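Local coordinates for protein Epf (Streptococcus pyogenes, PDB 4ES8) that probably acts as a cell-surface adhesin, attaching the bacterium to host cells through an N-terminal domain that contains a carbohydrate-binding module, at residues I116-G121 with M186-L191; L190-E195 with L202-K207; V232-K237 with L291-K296. All coordinates share one frame; numbering follows the deposited sequence. Where two conformers were deposited one is given.

Contact 1 (I116-G121 with M186-L191); sequences ITFEQG and MSLVLL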
ATOM      1  N   ILE A 116      -5.440   3.894   1.688  1.00  7.33           N
ATOM      2  CA  ILE A 116      -6.554   3.328   0.932  1.00  6.48           C
ATOM      3  C   ILE A 116      -7.784   4.153   1.242  1.00  9.89           C
ATOM      4  O   ILE A 116      -8.034   4.491   2.414  1.00  9.37           O
ATOM      5  CB  ILE A 116      -6.788   1.853   1.336  1.00  9.03           C
ATOM      6  CG1 ILE A 116      -5.669   0.924   0.888  1.00  8.06           C
ATOM      7  CG2 ILE A 116      -8.167   1.346   0.867  1.00 10.54           C
ATOM      8  CD1 ILE A 116      -5.797  -0.510   1.499  1.00  9.70           C
ATOM      9  N   THR A 117      -8.586   4.456   0.203  1.00  6.96           N
ATOM     10  CA  THR A 117      -9.861   5.139   0.394  1.00  6.19           C
ATOM     11  C   THR A 117     -10.902   4.387  -0.392  1.00  8.82           C
ATOM     12  O   THR A 117     -10.599   3.823  -1.441  1.00  8.02           O
ATOM     13  CB  THR A 117      -9.794   6.615  -0.022  1.00 10.73           C
ATOM     14  OG1 THR A 117      -9.349   6.725  -1.378  1.00 10.38           O
ATOM     15  CG2 THR A 117      -8.874   7.437   0.888  1.00  9.85           C
ATOM     16  N   PHE A 118     -12.135   4.355   0.113  1.00  6.18           N
ATOM     17  CA  PHE A 118     -13.246   3.733  -0.607  1.00  5.86           C
ATOM     18  C   PHE A 118     -14.522   4.195   0.005  1.00  9.59           C
ATOM     19  O   PHE A 118     -14.492   4.858   1.041  1.00  8.48           O
ATOM     20  CB  PHE A 118     -13.167   2.187  -0.610  1.00  6.25           C
ATOM     21  CG  PHE A 118     -13.174   1.541   0.761  1.00  6.67           C
ATOM     22  CD1 PHE A 118     -12.013   1.458   1.512  1.00  8.88           C
ATOM     23  CD2 PHE A 118     -14.351   1.027   1.300  1.00  7.84           C
ATOM     24  CE1 PHE A 118     -12.028   0.861   2.784  1.00  8.47           C
ATOM     25  CE2 PHE A 118     -14.370   0.461   2.582  1.00  9.19           C
ATOM     26  CZ  PHE A 118     -13.208   0.371   3.314  1.00  8.36           C
ATOM     27  N   GLU A 119     -15.644   3.828  -0.615  1.00  8.26           N
ATOM     28  CA  GLU A 119     -16.936   4.153  -0.038  1.00  6.98           C
ATOM     29  C   GLU A 119     -17.565   2.889   0.496  1.00  8.78           C
ATOM     30  O   GLU A 119     -17.675   1.899  -0.235  1.00  7.25           O
ATOM     31  CB  GLU A 119     -17.870   4.780  -1.090  1.00  8.11           C
ATOM     32  CG  GLU A 119     -17.352   6.093  -1.651  1.00 13.77           C
ATOM     33  CD  GLU A 119     -18.326   6.722  -2.621  1.00 28.32           C
ATOM     34  OE1 GLU A 119     -19.472   7.020  -2.212  1.00 17.33           O
ATOM     35  OE2 GLU A 119     -17.922   6.965  -3.779  1.00 24.34           O
ATOM     36  N   GLN A 120     -17.995   2.922   1.745  1.00  6.32           N
ATOM     37  CA  GLN A 120     -18.805   1.858   2.306  1.00  6.13           C
ATOM     38  C   GLN A 120     -20.220   2.162   1.855  1.00  8.52           C
ATOM     39  O   GLN A 120     -20.795   3.186   2.277  1.00  8.38           O
ATOM     40  CB  GLN A 120     -18.693   1.806   3.837  1.00  7.22           C
ATOM     41  CG  GLN A 120     -19.691   0.854   4.488  1.00  7.60           C
ATOM     42  CD  GLN A 120     -19.392  -0.553   4.030  1.00  8.49           C
ATOM     43  OE1 GLN A 120     -18.318  -1.085   4.310  1.00  7.57           O
ATOM     44  NE2 GLN A 120     -20.298  -1.123   3.223  1.00  7.95           N
ATOM     45  N   GLY A 121     -20.737   1.349   0.944  1.00  6.60           N
ATOM     46  CA  GLY A 121     -22.111   1.472   0.464  1.00  7.26           C
ATOM     47  C   GLY A 121     -23.065   0.812   1.448  1.00  8.78           C
ATOM     48  O   GLY A 121     -22.730   0.597   2.630  1.00  8.60           O
ATOM     49  N   MET A 186      -0.541  -6.557  -2.795  1.00  6.91           N
ATOM     50  CA  MET A 186      -1.307  -6.934  -1.610  0.50  6.40           C
ATOM     51  C   MET A 186      -2.782  -6.774  -1.919  1.00  9.28           C
ATOM     52  O   MET A 186      -3.138  -6.582  -3.079  1.00  8.17           O
ATOM     53  CB  MET A 186      -0.885  -6.086  -0.405  0.50  7.91           C
ATOM     54  CG  MET A 186       0.510  -6.439   0.095  0.50  9.72           C
ATOM     55  SD  MET A 186       0.969  -5.532   1.569  0.50 10.63           S
ATOM     56  CE  MET A 186      -0.078  -6.152   2.637  0.50  9.48           C
ATOM     57  N   SER A 187      -3.644  -6.903  -0.919  1.00  6.77           N
ATOM     58  CA  SER A 187      -5.062  -6.690  -1.161  1.00  6.84           C
ATOM     59  C   SER A 187      -5.689  -5.945   0.005  1.00  8.85           C
ATOM     60  O   SER A 187      -5.220  -6.014   1.152  1.00  7.51           O
ATOM     61  CB  SER A 187      -5.811  -8.011  -1.386  1.00  9.34           C
ATOM     62  OG  SER A 187      -5.829  -8.830  -0.228  1.00  8.13           O
ATOM     63  N   LEU A 188      -6.750  -5.231  -0.316  1.00  6.99           N
ATOM     64  CA  LEU A 188      -7.706  -4.742   0.654  1.00  5.99           C
ATOM     65  C   LEU A 188      -8.707  -5.870   0.812  1.00  8.86           C
ATOM     66  O   LEU A 188      -9.283  -6.314  -0.196  1.00  7.96           O
ATOM     67  CB  LEU A 188      -8.393  -3.435   0.203  1.00  6.59           C
ATOM     68  CG  LEU A 188      -9.594  -3.002   1.077  1.00 10.31           C
ATOM     69  CD1 LEU A 188      -9.169  -2.637   2.515  1.00  9.77           C
ATOM     70  CD2 LEU A 188     -10.286  -1.791   0.483  1.00 11.33           C
ATOM     71  N   VAL A 189      -8.891  -6.365   2.036  1.00  5.79           N
ATOM     72  CA  VAL A 189      -9.848  -7.433   2.311  1.00  4.80           C
ATOM     73  C   VAL A 189     -11.128  -6.821   2.852  1.00  8.60           C
ATOM     74  O   VAL A 189     -11.107  -6.134   3.879  1.00  7.53           O
ATOM     75  CB  VAL A 189      -9.290  -8.515   3.275  1.00  7.03           C
ATOM     76  CG1 VAL A 189     -10.164  -9.777   3.193  1.00  6.64           C
ATOM     77  CG2 VAL A 189      -7.846  -8.852   2.918  1.00  6.98           C
ATOM     78  N   LEU A 190     -12.225  -7.038   2.126  1.00  6.45           N
ATOM     79  CA  LEU A 190     -13.543  -6.471   2.479  1.00  6.42           C
ATOM     80  C   LEU A 190     -14.408  -7.601   2.999  1.00  9.39           C
ATOM     81  O   LEU A 190     -14.856  -8.449   2.207  1.00  8.03           O
ATOM     82  CB  LEU A 190     -14.170  -5.826   1.245  1.00  6.48           C
ATOM     83  CG  LEU A 190     -13.377  -4.621   0.712  1.00  8.65           C
ATOM     84  CD1 LEU A 190     -13.823  -4.272  -0.680  1.00  9.62           C
ATOM     85  CD2 LEU A 190     -13.503  -3.406   1.642  1.00 11.17           C
ATOM     86  N   LEU A 191     -14.569  -7.683   4.331  1.00  6.90           N
ATOM     87  CA  LEU A 191     -15.266  -8.800   4.946  1.00  6.35           C
ATOM     88  C   LEU A 191     -16.609  -8.425   5.482  1.00  8.46           C
ATOM     89  O   LEU A 191     -16.786  -7.339   6.035  1.00  8.16           O
ATOM     90  CB  LEU A 191     -14.439  -9.413   6.112  1.00  6.24           C
ATOM     91  CG  LEU A 191     -12.983  -9.754   5.781  1.00  9.15           C
ATOM     92  CD1 LEU A 191     -12.053  -8.661   6.277  1.00  9.17           C
ATOM     93  CD2 LEU A 191     -12.580 -11.078   6.420  1.00 11.06           C
TER
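Segments I116-G121 and M186-L191 run in roughly the same direction, 34° apart and 10.1 Å at closest approach of their axes, with the CA atoms of I116 and L188 closest across the contact at 8.2 Å. At that spacing the strands meet through side chains rather than through backbone hydrogen bonds. L188 does most of the work. With CG anti to the backbone N (chi1 170°), it sends CD2 into the notch between two partners: the methyl lies 3.8 Å from I116 CG2 and, reaching the F118 ring obliquely, 3.8 Å from F118 CD1. CD1 and CB of L188 rest less closely on I116 CD1. F118 adds a second point of support, because L190 CD2 sits over one face of its ring, 4.1 Å from F118 CE2; these two side chains slide past each other in opposite directions. All four residues are buried. F118 also takes part in an edge-to-face pair with Y131 of strand 127-135, while L188 packs on L209. The contact thus joins the two sheets of a β-sandwich: strand 113-123 lies between strands 202-213 and 172-180 in one, strand 186-194 between 97-105 and 127-135 in the other.

Contact 2 (L190-E195 with L202-K207); sequences LLSKVE and LDVEFK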
ATOM      1  N   LEU A 190     -12.225  -7.038   2.126  1.00  6.45           N
ATOM      2  CA  LEU A 190     -13.543  -6.471   2.479  1.00  6.42           C
ATOM      3  C   LEU A 190     -14.408  -7.601   2.999  1.00  9.39           C
ATOM      4  O   LEU A 190     -14.856  -8.449   2.207  1.00  8.03           O
ATOM      5  CB  LEU A 190     -14.170  -5.826   1.245  1.00  6.48           C
ATOM      6  CG  LEU A 190     -13.377  -4.621   0.712  1.00  8.65           C
ATOM      7  CD1 LEU A 190     -13.823  -4.272  -0.680  1.00  9.62           C
ATOM      8  CD2 LEU A 190     -13.503  -3.406   1.642  1.00 11.17           C
ATOM      9  N   LEU A 191     -14.569  -7.683   4.331  1.00  6.90           N
ATOM     10  CA  LEU A 191     -15.266  -8.800   4.946  1.00  6.35           C
ATOM     11  C   LEU A 191     -16.609  -8.425   5.482  1.00  8.46           C
ATOM     12  O   LEU A 191     -16.786  -7.339   6.035  1.00  8.16           O
ATOM     13  CB  LEU A 191     -14.439  -9.413   6.112  1.00  6.24           C
ATOM     14  CG  LEU A 191     -12.983  -9.754   5.781  1.00  9.15           C
ATOM     15  CD1 LEU A 191     -12.053  -8.661   6.277  1.00  9.17           C
ATOM     16  CD2 LEU A 191     -12.580 -11.078   6.420  1.00 11.06           C
ATOM     17  N   SER A 192     -17.565  -9.356   5.351  1.00  5.89           N
ATOM     18  CA  SER A 192     -18.883  -9.147   5.962  1.00  5.44           C
ATOM     19  C   SER A 192     -19.376 -10.460   6.517  1.00  7.95           C
ATOM     20  O   SER A 192     -18.861 -11.526   6.161  1.00  6.30           O
ATOM     21  CB  SER A 192     -19.877  -8.559   4.960  1.00  7.37           C
ATOM     22  OG  SER A 192     -20.066  -9.378   3.818  1.00  7.76           O
ATOM     23  N   LYS A 193     -20.360 -10.394   7.415  1.00  6.84           N
ATOM     24  CA  LYS A 193     -20.896 -11.624   7.953  1.00  7.17           C
ATOM     25  C   LYS A 193     -22.299 -11.430   8.471  1.00  9.63           C
ATOM     26  O   LYS A 193     -22.719 -10.299   8.742  1.00  9.04           O
ATOM     27  CB  LYS A 193     -19.973 -12.204   9.038  1.00 10.16           C
ATOM     28  CG  LYS A 193     -20.067 -11.554  10.395  1.00 11.82           C
ATOM     29  CD  LYS A 193     -19.355 -12.440  11.433  1.00 15.16           C
ATOM     30  CE  LYS A 193     -19.079 -11.753  12.733  1.00 27.30           C
ATOM     31  NZ  LYS A 193     -18.259 -12.615  13.630  1.00 27.78           N
ATOM     32  N   VAL A 194     -23.012 -12.559   8.604  1.00  7.52           N
ATOM     33  CA  VAL A 194     -24.316 -12.618   9.265  1.00  7.29           C
ATOM     34  C   VAL A 194     -24.139 -13.525  10.474  1.00 10.94           C
ATOM     35  O   VAL A 194     -23.454 -14.549  10.374  1.00  9.31           O
ATOM     36  CB  VAL A 194     -25.480 -13.073   8.334  1.00 10.40           C
ATOM     37  CG1 VAL A 194     -25.759 -12.005   7.276  1.00  9.97           C
ATOM     38  CG2 VAL A 194     -25.228 -14.433   7.670  1.00  9.89           C
ATOM     39  N   GLU A 195     -24.766 -13.168  11.604  1.00  9.64           N
ATOM     40  CA  GLU A 195     -24.730 -13.967  12.836  1.00 10.71           C
ATOM     41  C   GLU A 195     -25.946 -14.840  12.956  1.00 16.41           C
ATOM     42  O   GLU A 195     -25.906 -15.833  13.680  1.00 16.30           O
ATOM     43  CB  GLU A 195     -24.658 -13.067  14.086  1.00 12.57           C
ATOM     44  CG  GLU A 195     -23.413 -12.211  14.156  1.00 21.87           C
ATOM     45  CD  GLU A 195     -22.231 -12.810  14.879  1.00 42.79           C
ATOM     46  OE1 GLU A 195     -22.148 -14.057  14.991  1.00 39.85           O
ATOM     47  OE2 GLU A 195     -21.375 -12.020  15.334  1.00 32.37           O
ATOM     48  N   LEU A 202     -30.019 -10.056   2.103  1.00  7.37           N
ATOM     49  CA  LEU A 202     -29.265  -9.025   2.820  1.00  6.21           C
ATOM     50  C   LEU A 202     -28.063  -8.634   1.977  1.00  8.36           C
ATOM     51  O   LEU A 202     -27.169  -9.468   1.774  1.00  7.69           O
ATOM     52  CB  LEU A 202     -28.809  -9.524   4.206  1.00  6.18           C
ATOM     53  CG  LEU A 202     -29.897 -10.048   5.153  1.00  8.95           C
ATOM     54  CD1 LEU A 202     -29.291 -10.378   6.511  1.00  7.32           C
ATOM     55  CD2 LEU A 202     -31.076  -9.026   5.328  1.00  9.90           C
ATOM     56  N   ASP A 203     -28.016  -7.368   1.508  1.00  6.83           N
ATOM     57  CA  ASP A 203     -26.932  -6.914   0.650  1.00  5.42           C
ATOM     58  C   ASP A 203     -25.949  -5.969   1.313  1.00  8.02           C
ATOM     59  O   ASP A 203     -26.330  -5.149   2.129  1.00  7.82           O
ATOM     60  CB  ASP A 203     -27.488  -6.193  -0.588  1.00  5.35           C
ATOM     61  CG  ASP A 203     -28.370  -7.038  -1.479  1.00  8.82           C
ATOM     62  OD1 ASP A 203     -28.400  -8.274  -1.284  1.00 10.04           O
ATOM     63  OD2 ASP A 203     -29.027  -6.461  -2.371  1.00 14.36           O
ATOM     64  N   VAL A 204     -24.675  -6.065   0.913  1.00  7.03           N
ATOM     65  CA  VAL A 204     -23.613  -5.166   1.394  1.00  6.03           C
ATOM     66  C   VAL A 204     -22.777  -4.798   0.180  1.00  8.07           C
ATOM     67  O   VAL A 204     -22.444  -5.690  -0.609  1.00  6.63           O
ATOM     68  CB  VAL A 204     -22.782  -5.741   2.578  1.00  8.22           C
ATOM     69  CG1 VAL A 204     -22.137  -7.103   2.242  1.00  8.38           C
ATOM     70  CG2 VAL A 204     -21.732  -4.724   3.053  1.00  8.24           C
ATOM     71  N   GLU A 205     -22.456  -3.510   0.014  1.00  6.26           N
ATOM     72  CA  GLU A 205     -21.721  -3.031  -1.155  0.50  5.71           C
ATOM     73  C   GLU A 205     -20.548  -2.146  -0.760  1.00  8.53           C
ATOM     74  O   GLU A 205     -20.670  -1.347   0.173  1.00  8.74           O
ATOM     75  CB  GLU A 205     -22.685  -2.240  -2.065  0.50  6.49           C
ATOM     76  CG  GLU A 205     -22.071  -1.692  -3.341  0.50  9.12           C
ATOM     77  CD  GLU A 205     -23.015  -0.763  -4.070  0.50 19.53           C
ATOM     78  OE1 GLU A 205     -23.162   0.397  -3.621  0.50 12.30           O
ATOM     79  OE2 GLU A 205     -23.611  -1.193  -5.085  0.50 16.92           O
ATOM     80  N   PHE A 206     -19.442  -2.265  -1.511  1.00  5.62           N
ATOM     81  CA  PHE A 206     -18.242  -1.458  -1.349  1.00  5.49           C
ATOM     82  C   PHE A 206     -17.890  -0.877  -2.696  1.00  8.31           C
ATOM     83  O   PHE A 206     -18.051  -1.579  -3.703  1.00  7.90           O
ATOM     84  CB  PHE A 206     -17.064  -2.312  -0.841  1.00  7.10           C
ATOM     85  CG  PHE A 206     -17.441  -3.278   0.253  1.00  7.88           C
ATOM     86  CD1 PHE A 206     -17.390  -2.892   1.592  1.00  9.04           C
ATOM     87  CD2 PHE A 206     -17.834  -4.585  -0.056  1.00  7.02           C
ATOM     88  CE1 PHE A 206     -17.707  -3.802   2.608  1.00  8.07           C
ATOM     89  CE2 PHE A 206     -18.137  -5.504   0.965  1.00  7.66           C
ATOM     90  CZ  PHE A 206     -18.063  -5.107   2.293  1.00  6.87           C
ATOM     91  N   LYS A 207     -17.435   0.370  -2.760  1.00  6.97           N
ATOM     92  CA  LYS A 207     -17.154   0.895  -4.098  1.00  6.54           C
ATOM     93  C   LYS A 207     -16.103   1.979  -4.126  1.00  9.04           C
ATOM     94  O   LYS A 207     -15.718   2.506  -3.080  1.00  8.35           O
ATOM     95  CB  LYS A 207     -18.451   1.457  -4.735  1.00 10.46           C
ATOM     96  CG  LYS A 207     -19.115   2.557  -3.928  1.00 13.75           C
ATOM     97  CD  LYS A 207     -20.483   2.927  -4.538  1.00 16.62           C
ATOM     98  CE  LYS A 207     -21.233   3.849  -3.614  1.00 30.88           C
ATOM     99  NZ  LYS A 207     -22.427   4.450  -4.274  1.00 34.45           N
TER
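From CB outward, L190 lies along one face of the F206 ring. CB stands almost exactly over the ring centre, 4.0 Å from the centroid and 8° off the normal, a CH-pi contact. CG lies anti to the carbonyl carbon (chi1 -64°), and the chain continues over the ring toward its root: CD1 ends 3.8 Å from F206 CB, and CD2 lies 3.9 Å from F206 CD1. The backbones beneath are nearly antiparallel, at 168° with axes 9.1 Å apart, yet they belong to different sheets. Two consecutive strands that face each other through their side chains across a short connection form a β-arch, here folded over one end of the sandwich. Beyond F206 the packing continues in register. S192 OG comes 3.5 Å from V204 CG1; the hydroxyl is buried, and its hydrogen bond with Y89 OH satisfies it. Nearest the connecting loop, V194 CG1 touches L202 CD1 at 4.0 Å, and L202 also packs on I127 of strand 127-135.

Contact 3 (V232-K237 with L291-K296); sequences VQLTLK and LKVSIK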
ATOM      1  N   VAL A 232      30.940  12.168  -2.264  1.00 18.17           N
ATOM      2  CA  VAL A 232      30.125  12.824  -1.253  1.00 17.47           C
ATOM      3  C   VAL A 232      29.355  11.707  -0.561  1.00 22.23           C
ATOM      4  O   VAL A 232      28.802  10.847  -1.252  1.00 23.26           O
ATOM      5  CB  VAL A 232      29.185  13.910  -1.858  1.00 20.40           C
ATOM      6  CG1 VAL A 232      28.259  14.489  -0.789  1.00 20.36           C
ATOM      7  CG2 VAL A 232      29.986  15.025  -2.537  1.00 19.71           C
ATOM      8  N   GLN A 233      29.342  11.697   0.769  1.00 17.11           N
ATOM      9  CA  GLN A 233      28.644  10.644   1.506  1.00 17.13           C
ATOM     10  C   GLN A 233      27.490  11.250   2.275  1.00 19.31           C
ATOM     11  O   GLN A 233      27.699  12.113   3.131  1.00 17.57           O
ATOM     12  CB  GLN A 233      29.609   9.903   2.458  1.00 18.83           C
ATOM     13  CG  GLN A 233      30.677   9.090   1.721  1.00 26.45           C
ATOM     14  CD  GLN A 233      31.511   8.252   2.666  1.00 46.32           C
ATOM     15  OE1 GLN A 233      31.625   8.531   3.872  1.00 38.78           O
ATOM     16  NE2 GLN A 233      32.134   7.211   2.126  1.00 40.92           N
ATOM     17  N   LEU A 234      26.262  10.790   1.987  1.00 15.37           N
ATOM     18  CA  LEU A 234      25.089  11.308   2.688  1.00 14.40           C
ATOM     19  C   LEU A 234      24.465  10.241   3.560  1.00 17.98           C
ATOM     20  O   LEU A 234      24.110   9.170   3.054  1.00 19.20           O
ATOM     21  CB  LEU A 234      24.044  11.827   1.699  1.00 14.41           C
ATOM     22  CG  LEU A 234      24.503  12.899   0.708  1.00 17.01           C
ATOM     23  CD1 LEU A 234      23.363  13.311  -0.153  1.00 17.17           C
ATOM     24  CD2 LEU A 234      25.048  14.179   1.430  1.00 15.75           C
ATOM     25  N   THR A 235      24.338  10.522   4.862  1.00 13.43           N
ATOM     26  CA  THR A 235      23.693   9.593   5.790  1.00 12.81           C
ATOM     27  C   THR A 235      22.225   9.992   5.923  1.00 15.90           C
ATOM     28  O   THR A 235      21.919  11.106   6.348  1.00 15.63           O
ATOM     29  CB  THR A 235      24.416   9.584   7.154  1.00 20.34           C
ATOM     30  OG1 THR A 235      25.774   9.191   6.953  1.00 19.94           O
ATOM     31  CG2 THR A 235      23.751   8.644   8.188  1.00 18.33           C
ATOM     32  N   LEU A 236      21.318   9.078   5.572  1.00 11.50           N
ATOM     33  CA  LEU A 236      19.887   9.358   5.674  1.00 11.51           C
ATOM     34  C   LEU A 236      19.282   8.821   6.972  1.00 14.38           C
ATOM     35  O   LEU A 236      19.774   7.831   7.540  1.00 15.93           O
ATOM     36  CB  LEU A 236      19.143   8.695   4.503  1.00 11.49           C
ATOM     37  CG  LEU A 236      19.574   9.068   3.082  1.00 13.80           C
ATOM     38  CD1 LEU A 236      18.756   8.273   2.061  1.00 13.22           C
ATOM     39  CD2 LEU A 236      19.457  10.570   2.840  1.00 14.86           C
ATOM     40  N   LYS A 237      18.214   9.474   7.413  1.00 11.91           N
ATOM     41  CA  LYS A 237      17.443   9.078   8.595  0.50 11.63           C
ATOM     42  C   LYS A 237      15.959   9.269   8.298  1.00 15.73           C
ATOM     43  O   LYS A 237      15.617   9.957   7.329  1.00 14.31           O
ATOM     44  CB  LYS A 237      17.869   9.894   9.838  0.50 14.54           C
ATOM     45  CG  LYS A 237      17.468  11.370   9.778  0.50 11.99           C
ATOM     46  CD  LYS A 237      17.911  12.167  11.004  0.50 18.39           C
ATOM     47  CE  LYS A 237      17.619  13.639  10.817  0.50 20.89           C
ATOM     48  NZ  LYS A 237      18.179  14.476  11.924  0.50 21.39           N
ATOM     49  N   LEU A 291      26.465  23.239   1.287  1.00 13.18           N
ATOM     50  CA  LEU A 291      25.777  22.512   0.229  1.00 11.47           C
ATOM     51  C   LEU A 291      24.346  22.264   0.665  1.00 13.36           C
ATOM     52  O   LEU A 291      24.075  22.191   1.865  1.00 13.16           O
ATOM     53  CB  LEU A 291      26.471  21.177  -0.083  1.00 11.35           C
ATOM     54  CG  LEU A 291      27.978  21.252  -0.427  1.00 14.23           C
ATOM     55  CD1 LEU A 291      28.545  19.862  -0.679  1.00 14.81           C
ATOM     56  CD2 LEU A 291      28.237  22.147  -1.663  1.00 16.01           C
ATOM     57  N   LYS A 292      23.435  22.112  -0.301  1.00  9.79           N
ATOM     58  CA  LYS A 292      22.023  21.880  -0.011  1.00 10.03           C
ATOM     59  C   LYS A 292      21.599  20.520  -0.514  1.00 12.02           C
ATOM     60  O   LYS A 292      21.986  20.100  -1.619  1.00 12.46           O
ATOM     61  CB  LYS A 292      21.158  22.967  -0.671  1.00 11.57           C
ATOM     62  CG  LYS A 292      19.651  22.832  -0.420  1.00  9.72           C
ATOM     63  CD  LYS A 292      18.850  24.010  -0.990  1.00 15.25           C
ATOM     64  CE  LYS A 292      18.845  24.081  -2.507  1.00 20.00           C
ATOM     65  NZ  LYS A 292      17.926  25.154  -2.987  1.00 24.90           N
ATOM     66  N   VAL A 293      20.773  19.845   0.289  1.00 10.13           N
ATOM     67  CA  VAL A 293      20.189  18.560  -0.081  1.00 10.49           C
ATOM     68  C   VAL A 293      18.669  18.699  -0.029  1.00 11.38           C
ATOM     69  O   VAL A 293      18.132  19.154   0.982  1.00 11.19           O
ATOM     70  CB  VAL A 293      20.682  17.407   0.823  1.00 13.26           C
ATOM     71  CG1 VAL A 293      19.903  16.123   0.540  1.00 13.94           C
ATOM     72  CG2 VAL A 293      22.184  17.172   0.643  1.00 13.46           C
ATOM     73  N   SER A 294      17.991  18.275  -1.105  1.00 10.17           N
ATOM     74  CA  SER A 294      16.527  18.208  -1.179  1.00  9.85           C
ATOM     75  C   SER A 294      16.152  16.770  -1.521  1.00 12.66           C
ATOM     76  O   SER A 294      16.736  16.206  -2.438  1.00 11.60           O
ATOM     77  CB  SER A 294      15.985  19.181  -2.217  1.00 12.35           C
ATOM     78  OG  SER A 294      14.576  19.038  -2.320  1.00 16.82           O
ATOM     79  N   ILE A 295      15.190  16.171  -0.781  1.00  8.38           N
ATOM     80  CA  ILE A 295      14.831  14.773  -1.024  1.00  8.69           C
ATOM     81  C   ILE A 295      13.369  14.701  -1.443  1.00 11.37           C
ATOM     82  O   ILE A 295      12.484  15.166  -0.714  1.00 12.44           O
ATOM     83  CB  ILE A 295      15.123  13.908   0.226  1.00 11.21           C
ATOM     84  CG1 ILE A 295      16.630  14.023   0.648  1.00 10.78           C
ATOM     85  CG2 ILE A 295      14.753  12.433  -0.011  1.00 12.45           C
ATOM     86  CD1 ILE A 295      17.028  13.339   1.951  1.00 13.22           C
ATOM     87  N   LYS A 296      13.117  14.083  -2.605  1.00  9.51           N
ATOM     88  CA  LYS A 296      11.754  13.932  -3.106  1.00  8.98           C
ATOM     89  C   LYS A 296      11.391  12.471  -3.064  1.00 10.79           C
ATOM     90  O   LYS A 296      12.140  11.659  -3.593  1.00 10.51           O
ATOM     91  CB  LYS A 296      11.656  14.454  -4.548  1.00 12.23           C
ATOM     92  CG  LYS A 296      10.246  14.291  -5.160  1.00 21.89           C
ATOM     93  CD  LYS A 296      10.260  14.707  -6.633  1.00 28.81           C
ATOM     94  CE  LYS A 296       8.918  14.565  -7.298  1.00 35.19           C
ATOM     95  NZ  LYS A 296       9.062  14.476  -8.778  1.00 43.77           N
TER
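No ring or other flat group meets its partner between V232-K237 and L291-K296; the touching residues L234, L236, V293 and I295 are all branched aliphatics that meet by their methyl ends. An aromatic ring does border the pair, since F309 of strand 307-310 is touched by both L234 and V293. L234 and V293 reach toward each other tip to tip, L234 CD1 lying 4.1 Å from V293 CG2. The valine methyl is the one anti to the carbonyl carbon, as V293 holds CG1 anti to the backbone N (chi1 172°). The CB of L236 points along the contact and not at the other strand, but chi1 -57° and chi2 178° carry L236 CD2 to 3.8 Å from I295 CD1, the two side chains crossing at a slant. The CA atoms behind these pairs are well separated, 9.2 Å for L234 and V293 and 10.0 Å for L236 and I295, the spacing of sheets packed face to face. Strand 231-237 is the middle of a three-stranded sheet and strand 290-297 an inner strand of a four-stranded one, an antiparallel sandwich consistent with the fibronectin-like domain. I250 of strand 248-253 also packs on L234 and V293. Chemically the contact is wholly apolar, with 152 Å² buried over both sides, most of it on the four touching residues; its cohesion rests on dispersion and the exclusion of water, without a directional bond.

In the fold
Read from the N terminus, contact 1 closes a long excursion, bringing strand 113-123 against strand 186-194 after several intervening strands. Contact 2 begins where contact 1 ends, sharing L190 and L191, and closes a much shorter loop; the two follow one another rather than nest. Their centres are 11 Å apart, and both press strand 186-194 on the same opposing sheet, in which 113-123 and 202-213 are neighbours joined by the backbone pairing of E119 with K207. Contact 3 opens only after both have closed. Its centre lies about 37 Å from that of contact 1 and 48 Å from that of contact 2, in a second sandwich, so each domain core closes separately.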